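Local coordinates for 2,3-dihydroxybenzoate-AMP ligase (Bacillus subtilis, PDB 1MDF), which belongs to the ANL superfamily of AMP-binding enzymes, built from a large N-terminal portion followed by a smaller C-terminal domain, at residues H222-L227 against K272-A277; D295-L300 against A320-T325; D40-T45 against G250-L255. All blocks are in the same frame, centred on the assembly; numbering follows the deposited sequence.

Overall arrangement
Following the chain from the N terminus, the early strand 42-46 waits some two hundred residues for its partner, until interaction 3 closes that long loop at strand 252-255. Before it closes, interaction 1 has already opened at 222-227, and it shuts only at 272-277, so the two cross. This puts strand 225-228 between 252-255 and 275-278, with backbone bonds from R252 to T224 and from V254 to Y226 joining the two contacts. Interaction 2 follows in series as a short loop, from the entry to strand 302-306 to the end of helix 318-322, where strand 325-332 begins. It touches interaction 1 at S299 and L300 but lies about 9 Å (nearest atoms) from interaction 3.

Interaction 1 (H222-L227 against K272-A277); sequences HSTVYL and KVTITA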
loop_
_atom_site.group_PDB
_atom_site.type_symbol
_atom_site.label_atom_id
_atom_site.label_comp_id
_atom_site.label_asym_id
_atom_site.label_seq_id
_atom_site.Cartn_x
_atom_site.Cartn_y
_atom_site.Cartn_z
ATOM N N HIS A 222 -7.860 -5.763 21.295
ATOM C CA HIS A 222 -8.903 -4.794 21.624
ATOM C C HIS A 222 -8.400 -3.423 22.052
ATOM O O HIS A 222 -9.161 -2.462 22.042
ATOM C CB HIS A 222 -9.803 -5.337 22.732
ATOM C CG HIS A 222 -9.155 -5.360 24.083
ATOM N ND1 HIS A 222 -8.144 -6.238 24.413
ATOM C CD2 HIS A 222 -9.374 -4.607 25.186
ATOM C CE1 HIS A 222 -7.769 -6.026 25.662
ATOM N NE2 HIS A 222 -8.499 -5.042 26.153
ATOM N N SER A 223 -7.130 -3.327 22.435
ATOM C CA SER A 223 -6.575 -2.054 22.884
ATOM C C SER A 223 -5.886 -1.269 21.786
ATOM O O SER A 223 -5.439 -0.145 22.008
ATOM C CB SER A 223 -5.591 -2.280 24.033
ATOM O OG SER A 223 -6.281 -2.582 25.233
ATOM N N THR A 224 -5.801 -1.862 20.602
ATOM C CA THR A 224 -5.154 -1.217 19.474
ATOM C C THR A 224 -5.985 -0.062 18.935
ATOM O O THR A 224 -7.181 -0.200 18.692
ATOM C CB THR A 224 -4.910 -2.214 18.321
ATOM O OG1 THR A 224 -4.043 -3.267 18.767
ATOM C CG2 THR A 224 -4.270 -1.503 17.139
ATOM N N VAL A 225 -5.340 1.084 18.774
ATOM C CA VAL A 225 -5.992 2.269 18.231
ATOM C C VAL A 225 -5.097 2.672 17.070
ATOM O O VAL A 225 -4.043 3.295 17.251
ATOM C CB VAL A 225 -6.102 3.411 19.283
ATOM C CG1 VAL A 225 -6.852 4.604 18.697
ATOM C CG2 VAL A 225 -6.851 2.904 20.506
ATOM N N TYR A 226 -5.528 2.261 15.877
ATOM C CA TYR A 226 -4.811 2.492 14.631
ATOM C C TYR A 226 -5.257 3.744 13.895
ATOM O O TYR A 226 -6.435 3.898 13.596
ATOM C CB TYR A 226 -5.018 1.291 13.719
ATOM C CG TYR A 226 -4.313 1.362 12.386
ATOM C CD1 TYR A 226 -3.050 0.813 12.220
ATOM C CD2 TYR A 226 -4.935 1.938 11.275
ATOM C CE1 TYR A 226 -2.421 0.818 10.987
ATOM C CE2 TYR A 226 -4.316 1.955 10.034
ATOM C CZ TYR A 226 -3.056 1.391 9.896
ATOM O OH TYR A 226 -2.435 1.396 8.667
ATOM N N LEU A 227 -4.314 4.634 13.598
ATOM C CA LEU A 227 -4.633 5.848 12.858
ATOM C C LEU A 227 -4.425 5.603 11.370
ATOM O O LEU A 227 -3.313 5.297 10.928
ATOM C CB LEU A 227 -3.734 7.013 13.276
ATOM C CG LEU A 227 -3.972 8.261 12.416
ATOM C CD1 LEU A 227 -5.290 8.914 12.835
ATOM C CD2 LEU A 227 -2.834 9.250 12.568
ATOM N N LYS A 272 -5.757 8.907 21.277
ATOM C CA LYS A 272 -4.707 8.071 21.865
ATOM C C LYS A 272 -4.364 6.840 21.034
ATOM O O LYS A 272 -4.382 5.710 21.528
ATOM C CB LYS A 272 -5.095 7.647 23.287
ATOM C CG LYS A 272 -4.498 8.535 24.365
ATOM C CD LYS A 272 -5.551 9.099 25.307
ATOM C CE LYS A 272 -4.929 10.083 26.310
ATOM N NZ LYS A 272 -4.181 11.219 25.649
ATOM N N VAL A 273 -4.046 7.069 19.768
ATOM C CA VAL A 273 -3.695 5.983 18.869
ATOM C C VAL A 273 -2.400 5.296 19.329
ATOM O O VAL A 273 -1.444 5.957 19.741
ATOM C CB VAL A 273 -3.520 6.502 17.416
ATOM C CG1 VAL A 273 -4.580 7.543 17.108
ATOM C CG2 VAL A 273 -2.140 7.078 17.223
ATOM N N THR A 274 -2.375 3.966 19.259
ATOM C CA THR A 274 -1.198 3.198 19.666
ATOM C C THR A 274 -0.387 2.776 18.458
ATOM O O THR A 274 0.715 2.250 18.592
ATOM C CB THR A 274 -1.579 1.926 20.449
ATOM O OG1 THR A 274 -2.403 1.079 19.636
ATOM C CG2 THR A 274 -2.323 2.292 21.705
ATOM N N ILE A 275 -0.928 3.012 17.271
ATOM C CA ILE A 275 -0.209 2.642 16.066
ATOM C C ILE A 275 -0.730 3.305 14.796
ATOM O O ILE A 275 -1.916 3.603 14.665
ATOM C CB ILE A 275 -0.220 1.097 15.888
ATOM C CG1 ILE A 275 0.519 0.717 14.609
ATOM C CG2 ILE A 275 -1.659 0.573 15.898
ATOM C CD1 ILE A 275 0.890 -0.728 14.529
ATOM N N THR A 276 0.184 3.561 13.874
ATOM C CA THR A 276 -0.165 4.141 12.589
ATOM C C THR A 276 0.926 3.753 11.589
ATOM O O THR A 276 1.965 3.214 11.986
ATOM C CB THR A 276 -0.341 5.680 12.668
ATOM O OG1 THR A 276 -0.911 6.144 11.435
ATOM C CG2 THR A 276 0.979 6.382 12.911
ATOM N N ALA A 277 0.678 4.002 10.303
ATOM C CA ALA A 277 1.616 3.633 9.239
ATOM C C ALA A 277 1.924 4.769 8.277
ATOM O O ALA A 277 1.035 5.507 7.858
ATOM C CB ALA A 277 1.074 2.443 8.468
HETATM O O HOH W 1 -1.958 4.893 8.119
#
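V225 O takes two N-H groups from across the contact: T274 N, 2.7 Å from V225 O and in the carbonyl plane on a lone pair, and I275 N, 3.1 Å from V225 O and tilted off that plane. T274 also accepts in return. Its hydroxyl sits between its own backbone N and carbonyl carbon (chi1 60°), and there T274 OG1 receives V225 N at 3.1 Å in an almost straight bond (175°). One step on, Y226 bridges to I275 in parallel fashion, with L227 N 2.8 Å from I275 O. T276 OG1 then donates to L227 O at 2.6 Å, its side chain running alongside that of L227, and a water spans L227 O and A277 O. On the face with Y226, I275 CG2 meets T224 CG2 at 3.6 Å and Y226 CD1 at 3.9 Å. On the face with L227, V273 CG1 packs 4.0 Å from L227 CB. Further out, T224 OG1 is tied to D221 N. Helix 261-271 lies over L227 and V273 through I268; it is the helix of a beta-alpha-beta crossover from strand 252-255 to 275-278, which passes strand 225-228, while strand 302-306 flanks the far edge of 275-278.

Interaction 2 (D295-L300 against A320-T325); sequences DDLSSL and AVFGCT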
loop_
_atom_site.group_PDB
_atom_site.type_symbol
_atom_site.label_atom_id
_atom_site.label_comp_id
_atom_site.label_asym_id
_atom_site.label_seq_id
_atom_site.Cartn_x
_atom_site.Cartn_y
_atom_site.Cartn_z
ATOM N N ASP A 295 2.999 18.373 20.700
ATOM C CA ASP A 295 1.708 17.860 21.135
ATOM C C ASP A 295 1.902 16.399 21.519
ATOM O O ASP A 295 2.838 15.746 21.056
ATOM C CB ASP A 295 0.619 18.009 20.068
ATOM C CG ASP A 295 1.080 17.620 18.699
ATOM O OD1 ASP A 295 1.715 18.453 18.029
ATOM O OD2 ASP A 295 0.805 16.479 18.292
ATOM N N ASP A 296 1.023 15.898 22.377
ATOM C CA ASP A 296 1.125 14.536 22.879
ATOM C C ASP A 296 0.993 13.402 21.874
ATOM O O ASP A 296 -0.089 13.125 21.370
ATOM C CB ASP A 296 0.112 14.332 23.999
ATOM C CG ASP A 296 0.579 13.317 25.014
ATOM O OD1 ASP A 296 -0.112 13.136 26.036
ATOM O OD2 ASP A 296 1.644 12.704 24.787
ATOM N N LEU A 297 2.110 12.739 21.599
ATOM C CA LEU A 297 2.127 11.606 20.682
ATOM C C LEU A 297 2.638 10.397 21.450
ATOM O O LEU A 297 2.893 9.350 20.867
ATOM C CB LEU A 297 3.066 11.864 19.500
ATOM C CG LEU A 297 2.843 13.090 18.615
ATOM C CD1 LEU A 297 3.783 13.000 17.415
ATOM C CD2 LEU A 297 1.394 13.169 18.161
ATOM N N SER A 298 2.780 10.552 22.761
ATOM C CA SER A 298 3.294 9.487 23.611
ATOM C C SER A 298 2.492 8.179 23.626
ATOM O O SER A 298 3.059 7.115 23.848
ATOM C CB SER A 298 3.491 10.012 25.045
ATOM O OG SER A 298 2.302 10.559 25.581
ATOM N N SER A 299 1.185 8.236 23.393
ATOM C CA SER A 299 0.395 7.003 23.393
ATOM C C SER A 299 0.919 6.075 22.300
ATOM O O SER A 299 0.742 4.854 22.360
ATOM C CB SER A 299 -1.093 7.296 23.150
ATOM O OG SER A 299 -1.321 7.820 21.852
ATOM N N LEU A 300 1.582 6.670 21.313
ATOM C CA LEU A 300 2.142 5.933 20.183
ATOM C C LEU A 300 3.086 4.810 20.639
ATOM O O LEU A 300 4.010 5.043 21.408
ATOM C CB LEU A 300 2.878 6.914 19.274
ATOM C CG LEU A 300 2.809 6.754 17.760
ATOM C CD1 LEU A 300 1.365 6.622 17.289
ATOM C CD2 LEU A 300 3.474 7.979 17.128
ATOM N N ALA A 320 14.006 8.032 19.093
ATOM C CA ALA A 320 14.201 9.281 19.818
ATOM C C ALA A 320 13.100 10.308 19.552
ATOM O O ALA A 320 12.512 10.856 20.482
ATOM C CB ALA A 320 15.545 9.874 19.465
ATOM N N VAL A 321 12.823 10.560 18.280
ATOM C CA VAL A 321 11.816 11.538 17.893
ATOM C C VAL A 321 10.400 11.220 18.378
ATOM O O VAL A 321 9.701 12.113 18.855
ATOM C CB VAL A 321 11.782 11.716 16.332
ATOM C CG1 VAL A 321 10.679 12.676 15.928
ATOM C CG2 VAL A 321 13.112 12.236 15.828
ATOM N N PHE A 322 9.984 9.957 18.276
ATOM C CA PHE A 322 8.618 9.575 18.649
ATOM C C PHE A 322 8.376 8.843 19.967
ATOM O O PHE A 322 7.240 8.811 20.452
ATOM C CB PHE A 322 7.983 8.761 17.516
ATOM C CG PHE A 322 7.869 9.512 16.219
ATOM C CD1 PHE A 322 8.705 9.214 15.153
ATOM C CD2 PHE A 322 6.937 10.537 16.076
ATOM C CE1 PHE A 322 8.617 9.929 13.957
ATOM C CE2 PHE A 322 6.843 11.256 14.891
ATOM C CZ PHE A 322 7.683 10.952 13.827
ATOM N N GLY A 323 9.413 8.246 20.542
ATOM C CA GLY A 323 9.229 7.541 21.802
ATOM C C GLY A 323 8.469 6.230 21.674
ATOM O O GLY A 323 7.788 5.795 22.594
ATOM N N CYS A 324 8.583 5.600 20.516
ATOM C CA CYS A 324 7.915 4.334 20.274
ATOM C C CYS A 324 8.851 3.478 19.454
ATOM O O CYS A 324 9.970 3.889 19.148
ATOM C CB CYS A 324 6.607 4.550 19.507
ATOM S SG CYS A 324 6.806 5.313 17.878
ATOM N N THR A 325 8.392 2.289 19.096
ATOM C CA THR A 325 9.209 1.385 18.301
ATOM C C THR A 325 8.912 1.493 16.809
ATOM O O THR A 325 7.757 1.511 16.386
ATOM C CB THR A 325 9.003 -0.068 18.746
ATOM O OG1 THR A 325 9.614 -0.263 20.027
ATOM C CG2 THR A 325 9.629 -1.015 17.748
#
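A type I turn from L297 to L300 ends the loop between helix 280-291 and strand 302-306, and its two end residues pack against F322 and C324, where helix 318-322 gives way to the next strand. The side-chain packing is apolar, and no hydrogen bond crosses the contact. L297 CD1 comes up to the edge of the F322 ring, near its plane, 4.2 Å from F322 CD2. L300 CD2 approaches the same ring carbon obliquely, so the two leucines share one corner of the phenyl group. One face of that ring is taken by V321 CG1, which stands over its centre. At the other end of the contact, C324 CB presses on the backbone carbonyl, 3.3 Å from L300 O, while C324 SG, set between its own N and carbonyl carbon (chi1 61°), rests 4.3 Å from L300 CG. The leucines are presented by the turn itself, closed by L300 N to L297 O at 3.0 Å. Ahead of it, D296 OD2 accepts S298 N at 3.2 Å from above the carboxylate plane, an Asx turn. G323, with positive phi, turns the chain out of the helix. W286, M287 and A290 of helix 280-291 also pack on F322. Segment 295-300 thus leads into the first strand of a beta-alpha-beta unit and 320-325 forms its helix-to-second-strand junction, strand 302-306 connecting through helix 318-322 to the adjacent parallel strand 325-332.

Interaction 3 (D40-T45 against G250-L255); sequences DRIAIT and GGRVVL
I44 pairs with V253 and T45 with V254 in a parallel arrangement, the short strand axes 4.7 Å apart and 12° from parallel. Three backbone bonds stitch them together: V253 N to A43 O at 3.0 Å, T45 N to V253 O at 2.6 Å and L255 N to T45 O at 2.8 Å. This is the junction at which the first strand of the large mixed sheet, 42-46, joins the central parallel strands of the AMP-binding fold. The other edge of strand 42-46 pairs with strand 49-52, where A43 and I44 both face W51 in a classic beta bulge. Strand 252-255 follows helix 242-248, which ends at G250 in a Schellman motif. R41 reaches back to that helix end. The R41 chain, bent at chi3 (-54°), lays R41 NH1 2.9 Å from G250 O, with the oxygen in the guanidinium plane. R252 instead runs extended from CG to NE alongside I42. Its strongest polar partner is E271, in a salt bridge with R252 NH2, and the same guanidinium grips T45 OG1 side-on with two nitrogens, R252 NE at 3.1 Å and R252 NH2 at 3.3 Å, the hydroxyl lying in the guanidinium plane. On the I44 face, I44 CG2 meets L255 CD1 at 3.8 Å.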
loop_
_atom_site.group_PDB
_atom_site.type_symbol
_atom_site.label_atom_id
_atom_site.label_comp_id
_atom_site.label_asym_id
_atom_site.label_seq_id
_atom_site.Cartn_x
_atom_site.Cartn_y
_atom_site.Cartn_z
ATOM N N ASP A 40 -21.352 -3.403 20.836
ATOM C CA ASP A 40 -21.253 -1.943 20.912
ATOM C C ASP A 40 -19.864 -1.322 20.940
ATOM O O ASP A 40 -19.740 -0.107 20.987
ATOM C CB ASP A 40 -22.041 -1.410 22.115
ATOM C CG ASP A 40 -22.466 0.046 21.932
ATOM O OD1 ASP A 40 -22.714 0.752 22.933
ATOM O OD2 ASP A 40 -22.565 0.481 20.769
ATOM N N ARG A 41 -18.822 -2.140 20.913
ATOM C CA ARG A 41 -17.469 -1.617 20.926
ATOM C C ARG A 41 -17.242 -0.741 19.688
ATOM O O ARG A 41 -17.691 -1.083 18.596
ATOM C CB ARG A 41 -16.480 -2.781 20.936
ATOM C CG ARG A 41 -15.024 -2.369 21.096
ATOM C CD ARG A 41 -14.101 -3.554 20.854
ATOM N NE ARG A 41 -14.466 -4.683 21.701
ATOM C CZ ARG A 41 -13.797 -5.830 21.749
ATOM N NH1 ARG A 41 -12.723 -6.005 20.993
ATOM N NH2 ARG A 41 -14.201 -6.801 22.559
ATOM N N ILE A 42 -16.564 0.392 19.854
ATOM C CA ILE A 42 -16.286 1.274 18.718
ATOM C C ILE A 42 -15.292 0.638 17.750
ATOM O O ILE A 42 -14.149 0.313 18.114
ATOM C CB ILE A 42 -15.699 2.628 19.148
ATOM C CG1 ILE A 42 -16.744 3.433 19.928
ATOM C CG2 ILE A 42 -15.229 3.399 17.904
ATOM C CD1 ILE A 42 -18.031 3.612 19.164
ATOM N N ALA A 43 -15.734 0.485 16.507
ATOM C CA ALA A 43 -14.921 -0.123 15.475
ATOM C C ALA A 43 -14.218 0.923 14.625
ATOM O O ALA A 43 -13.034 0.809 14.332
ATOM C CB ALA A 43 -15.802 -1.010 14.600
ATOM N N ILE A 44 -14.956 1.954 14.248
ATOM C CA ILE A 44 -14.429 3.013 13.401
ATOM C C ILE A 44 -14.678 4.388 14.008
ATOM O O ILE A 44 -15.785 4.666 14.473
ATOM C CB ILE A 44 -15.115 2.949 12.020
ATOM C CG1 ILE A 44 -14.890 1.572 11.413
ATOM C CG2 ILE A 44 -14.583 4.035 11.099
ATOM C CD1 ILE A 44 -15.818 1.285 10.264
ATOM N N THR A 45 -13.653 5.239 14.006
ATOM C CA THR A 45 -13.782 6.598 14.528
ATOM C C THR A 45 -13.415 7.609 13.449
ATOM O O THR A 45 -12.334 7.543 12.872
ATOM C CB THR A 45 -12.856 6.860 15.742
ATOM O OG1 THR A 45 -13.306 6.110 16.879
ATOM C CG2 THR A 45 -12.846 8.348 16.093
ATOM N N GLY A 250 -10.366 -6.782 16.589
ATOM C CA GLY A 250 -11.338 -6.103 17.429
ATOM C C GLY A 250 -10.776 -4.828 18.025
ATOM O O GLY A 250 -11.230 -4.371 19.061
ATOM N N GLY A 251 -9.760 -4.263 17.386
ATOM C CA GLY A 251 -9.192 -3.031 17.885
ATOM C C GLY A 251 -10.076 -1.864 17.486
ATOM O O GLY A 251 -11.287 -2.031 17.289
ATOM N N ARG A 252 -9.472 -0.690 17.333
ATOM C CA ARG A 252 -10.230 0.505 16.977
ATOM C C ARG A 252 -9.521 1.338 15.928
ATOM O O ARG A 252 -8.339 1.654 16.076
ATOM C CB ARG A 252 -10.467 1.341 18.230
ATOM C CG ARG A 252 -11.313 2.561 18.010
ATOM C CD ARG A 252 -11.481 3.296 19.314
ATOM N NE ARG A 252 -11.690 4.703 19.054
ATOM C CZ ARG A 252 -11.007 5.678 19.634
ATOM N NH1 ARG A 252 -10.064 5.398 20.527
ATOM N NH2 ARG A 252 -11.254 6.937 19.291
ATOM N N VAL A 253 -10.251 1.710 14.882
ATOM C CA VAL A 253 -9.682 2.491 13.787
ATOM C C VAL A 253 -10.039 3.976 13.817
ATOM O O VAL A 253 -11.203 4.347 13.979
ATOM C CB VAL A 253 -10.149 1.949 12.420
ATOM C CG1 VAL A 253 -9.531 2.765 11.310
ATOM C CG2 VAL A 253 -9.799 0.491 12.278
ATOM N N VAL A 254 -9.021 4.810 13.625
ATOM C CA VAL A 254 -9.159 6.261 13.596
ATOM C C VAL A 254 -8.874 6.760 12.166
ATOM O O VAL A 254 -7.789 6.548 11.622
ATOM C CB VAL A 254 -8.169 6.919 14.580
ATOM C CG1 VAL A 254 -8.289 8.447 14.525
ATOM C CG2 VAL A 254 -8.442 6.412 15.991
ATOM N N LEU A 255 -9.856 7.428 11.566
ATOM C CA LEU A 255 -9.716 7.923 10.198
ATOM C C LEU A 255 -9.212 9.351 10.094
ATOM O O LEU A 255 -9.873 10.279 10.554
ATOM C CB LEU A 255 -11.053 7.820 9.469
ATOM C CG LEU A 255 -11.592 6.406 9.306
ATOM C CD1 LEU A 255 -12.969 6.428 8.643
ATOM C CD2 LEU A 255 -10.604 5.622 8.477
#